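PDB 1T6U: superoxide dismutase [Ni] from Streptomyces coelicolor, which catalyses the nickel-dependent disproportionation of superoxide to hydrogen peroxide and molecular oxygen, working as a homohexamer shaped like a hollow sphere. Local coordinates for residues E19-K22 with A23-K27; A40-I43 with K44-A48. The protein carries 1 engineered substitution. One frame throughout, in Å; residues are numbered along the deposited sequence.

Overall arrangement
From the N terminus, whose first residues include the nickel ligands His1, Cys2 and Cys6, the chain enters helix 12-30, which carries contact 1. It then turns back into helix 34-62, home of contact 2. Each contact joins successive turns of a single helix, so neither closes a loop, and the two follow in series without nesting or crossing. The two helices run antiparallel and pack side by side, the contact centres about 9 Å apart: Val24 packs on Ala40, Gln25 on Lys44, Ser20 on Arg47 and Val21 on Ala48. Both contacts also meet the N-terminal segment of the second subunit, consistent with these adjoining bundle helices forming part of the surroundings of its nickel ion.

Contact 1: E19-K22 with A23-K27; sequences ESVK and AVQEK
Ala23 begins a new turn of the helix by giving its N-H to the carbonyl of Glu19, Ala23 N to Glu19 O being 2.9 Å. Val24 does the same to Ser20 and also brings its CG2 to 3.2 Å from Ser20 O, where a methyl lies beside the carbonyl. Here helix 12-30 turns its buried side to helix 34-62 of the four-helix bundle. Ser20 and Ala23 pack against the nickel ligand Cys6 of the second subunit, and the side chain of Ser20 is about 5 Å from a nickel ion. Gln25 bonds through its backbone to Val21 O, and its side chain runs alongside Val21, with Gln25 CD 4.2 Å from Val21 CG1. Thr96 and Ser91 take up Gln25 NE2. Glu26 N returns to Lys22 O. The Lys22 chain leaves with CG opposite its backbone N (chi1 -174°) and stays extended, and the Glu26 chain slants across it, setting Glu26 OE1 3.3 Å from Lys22 CE. The salt bridge from Lys22 NZ to Glu26 OE1 is long, at 3.8 Å. A water accepts from Lys22 NZ at 3.2 Å and reaches the same carboxylate oxygen weakly, while Gln98 takes another bond from the ammonium. With a methionine in place of Lys22, Glu26 would probably lose its positive mate and Gln98 a donor. Lys27 N carries the ladder on to Ala23 O.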
# COMPACT_ATOMS: atom_id res chain seq x y z
N GLU A 19 11.74 -16.84 -4.89
CA GLU A 19 12.84 -16.87 -5.83
C GLU A 19 13.58 -15.53 -5.88
O GLU A 19 14.79 -15.43 -5.92
CB GLU A 19 12.29 -17.28 -7.22
CG GLU A 19 11.92 -18.73 -7.36
CD GLU A 19 11.26 -19.07 -8.68
OE1 GLU A 19 10.89 -20.26 -8.87
OE2 GLU A 19 11.09 -18.18 -9.54
N SER A 20 12.80 -14.43 -5.88
CA SER A 20 13.45 -13.12 -5.89
C SER A 20 14.19 -12.90 -4.57
O SER A 20 15.31 -12.38 -4.59
CB SER A 20 12.45 -12.02 -6.34
OG SER A 20 11.76 -11.67 -5.22
N VAL A 21 13.66 -13.34 -3.42
CA VAL A 21 14.41 -13.24 -2.18
C VAL A 21 15.77 -13.94 -2.30
O VAL A 21 16.81 -13.37 -1.95
CB VAL A 21 13.57 -13.78 -1.03
CG1 VAL A 21 14.36 -13.95 0.26
CG2 VAL A 21 12.40 -12.86 -0.69
N LYS A 22 15.77 -15.19 -2.76
CA LYS A 22 17.02 -15.92 -2.88
C LYS A 22 18.00 -15.25 -3.83
O LYS A 22 19.20 -15.17 -3.59
CB LYS A 22 16.77 -17.35 -3.37
CG LYS A 22 18.03 -18.18 -3.37
CD LYS A 22 17.83 -19.62 -3.87
CE LYS A 22 19.19 -20.28 -3.89
NZ LYS A 22 19.28 -21.55 -4.67
N ALA A 23 17.45 -14.76 -4.93
CA ALA A 23 18.27 -14.06 -5.91
C ALA A 23 18.90 -12.80 -5.31
O ALA A 23 20.09 -12.53 -5.56
CB ALA A 23 17.47 -13.69 -7.15
N VAL A 24 18.16 -12.05 -4.55
CA VAL A 24 18.69 -10.88 -3.85
C VAL A 24 19.80 -11.28 -2.90
O VAL A 24 20.86 -10.64 -2.88
CB VAL A 24 17.56 -10.11 -3.15
CG1 VAL A 24 18.13 -9.00 -2.28
CG2 VAL A 24 16.62 -9.49 -4.18
N GLN A 25 19.60 -12.34 -2.13
CA GLN A 25 20.64 -12.82 -1.23
C GLN A 25 21.90 -13.18 -2.02
O GLN A 25 22.99 -12.78 -1.60
CB GLN A 25 20.14 -14.01 -0.40
CG GLN A 25 19.01 -13.65 0.53
CD GLN A 25 18.33 -14.83 1.19
OE1 GLN A 25 18.09 -15.86 0.56
NE2 GLN A 25 17.97 -14.65 2.47
N GLU A 26 21.78 -13.89 -3.15
CA GLU A 26 22.97 -14.21 -3.95
C GLU A 26 23.70 -12.95 -4.40
O GLU A 26 24.94 -12.79 -4.36
CB GLU A 26 22.56 -15.08 -5.13
CG GLU A 26 22.02 -16.44 -4.77
CD GLU A 26 21.25 -17.17 -5.84
OE1 GLU A 26 21.09 -18.41 -5.76
OE2 GLU A 26 20.74 -16.57 -6.80
N LYS A 27 22.93 -11.97 -4.86
CA LYS A 27 23.56 -10.74 -5.33
C LYS A 27 24.24 -9.95 -4.23
O LYS A 27 25.22 -9.27 -4.45
CB LYS A 27 22.48 -9.85 -6.00
CG LYS A 27 22.02 -10.48 -7.31
CD LYS A 27 20.98 -9.73 -8.05
CE LYS A 27 20.72 -10.24 -9.44
NZ LYS A 27 21.90 -10.49 -10.31
O HOH W 1 19.18 -20.55 -7.67

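Contact 2: A40-I43 with K44-A48; sequences ATVI and KEQRA
Lys44, Thr41 and Glu45 meet at one water. Lys44 NZ donates to it at 2.8 Å, the chain curling back through bends at chi3 (60°) and chi4 (69°). The water lies 2.8 Å from Thr41 O and hydrogen-bonds to Glu45 OE1 as well, though more acceptors surround it than its protons can serve. The buried charges have other partners: Ser91 of the same chain and His35 of the third subunit for Lys44 NZ, Arg39 of the third subunit for Glu45 OE1. Backbone bonds link the two turns, Lys44 to Ala40, Glu45 to Thr41, Gln46 to Val42 and Arg47 to Ile43; Arg47 N is 2.8 Å from Ile43 O. The remaining side-chain contacts are van der Waals: Val42 CG1 lies beside the amide of Gln46, 3.8 Å from Gln46 NE2, and the side chain of Ile43 lies alongside that of Arg47, Ile43 CG2 being 4.1 Å from Arg47 CG. Bending beyond CG, Arg47 sends its guanidinium to a salt bridge with Glu17. Around this turn of helix 34-62, Ile43 and Arg47 face the nickel ligands Cys2 and His1 of the second subunit, Val42 meets its counterparts in the third and fourth subunits, helix 12-30 covers Ala40 and Thr41 through Met28, and helix 74-89 packs on Glu45 and Ala48.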
# COMPACT_ATOMS: atom_id res chain seq x y z
N ALA A 40 19.24 -3.75 -1.47
CA ALA A 40 18.94 -5.17 -1.49
C ALA A 40 18.17 -5.56 -0.24
O ALA A 40 17.25 -6.39 -0.30
CB ALA A 40 20.27 -5.95 -1.63
N THR A 41 18.53 -4.99 0.91
CA THR A 41 17.88 -5.31 2.16
C THR A 41 16.46 -4.82 2.15
O THR A 41 15.55 -5.57 2.55
CB THR A 41 18.67 -4.73 3.34
OG1 THR A 41 20.02 -5.23 3.33
CG2 THR A 41 18.04 -5.12 4.68
N VAL A 42 16.23 -3.58 1.71
CA VAL A 42 14.89 -3.02 1.55
C VAL A 42 14.01 -3.92 0.68
O VAL A 42 12.90 -4.30 1.04
CB VAL A 42 14.96 -1.61 0.92
CG1 VAL A 42 13.56 -1.14 0.54
CG2 VAL A 42 15.65 -0.64 1.85
N ILE A 43 14.54 -4.31 -0.49
CA ILE A 43 13.74 -5.08 -1.44
C ILE A 43 13.47 -6.48 -0.94
O ILE A 43 12.35 -7.02 -1.07
CB ILE A 43 14.47 -5.03 -2.80
CG1 ILE A 43 14.31 -3.62 -3.39
CG2 ILE A 43 14.05 -6.10 -3.75
CD1 ILE A 43 15.16 -3.32 -4.59
N LYS A 44 14.50 -7.11 -0.39
CA LYS A 44 14.36 -8.45 0.17
C LYS A 44 13.23 -8.44 1.18
O LYS A 44 12.39 -9.35 1.24
CB LYS A 44 15.68 -8.90 0.81
CG LYS A 44 15.59 -10.25 1.51
CD LYS A 44 16.94 -10.92 1.72
CE LYS A 44 17.92 -10.13 2.57
NZ LYS A 44 17.44 -10.12 3.97
N GLU A 45 13.21 -7.40 2.01
CA GLU A 45 12.17 -7.36 3.05
C GLU A 45 10.78 -7.30 2.44
O GLU A 45 9.84 -7.99 2.89
CB GLU A 45 12.43 -6.16 3.97
CG GLU A 45 11.79 -6.21 5.35
CD GLU A 45 12.51 -7.11 6.33
OE1 GLU A 45 13.63 -7.57 6.05
OE2 GLU A 45 11.96 -7.36 7.42
N GLN A 46 10.63 -6.51 1.39
CA GLN A 46 9.34 -6.37 0.71
C GLN A 46 8.91 -7.64 0.02
O GLN A 46 7.74 -8.04 0.13
CB GLN A 46 9.45 -5.23 -0.32
CG GLN A 46 9.61 -3.85 0.25
CD GLN A 46 10.04 -2.76 -0.70
OE1 GLN A 46 10.60 -2.99 -1.77
NE2 GLN A 46 9.87 -1.49 -0.38
N ARG A 47 9.82 -8.28 -0.72
CA ARG A 47 9.38 -9.46 -1.46
C ARG A 47 9.05 -10.61 -0.51
O ARG A 47 8.10 -11.35 -0.75
CB ARG A 47 10.42 -9.85 -2.51
CG ARG A 47 10.92 -8.77 -3.42
CD ARG A 47 9.95 -7.70 -3.85
NE ARG A 47 8.87 -8.16 -4.71
CZ ARG A 47 8.09 -7.37 -5.43
NH1 ARG A 47 8.22 -6.05 -5.42
NH2 ARG A 47 7.13 -7.88 -6.19
N ALA A 48 9.83 -10.72 0.57
CA ALA A 48 9.60 -11.77 1.57
C ALA A 48 8.22 -11.56 2.20
O ALA A 48 7.48 -12.52 2.42
CB ALA A 48 10.68 -11.77 2.60
O HOH W 2 15.72 -7.87 4.20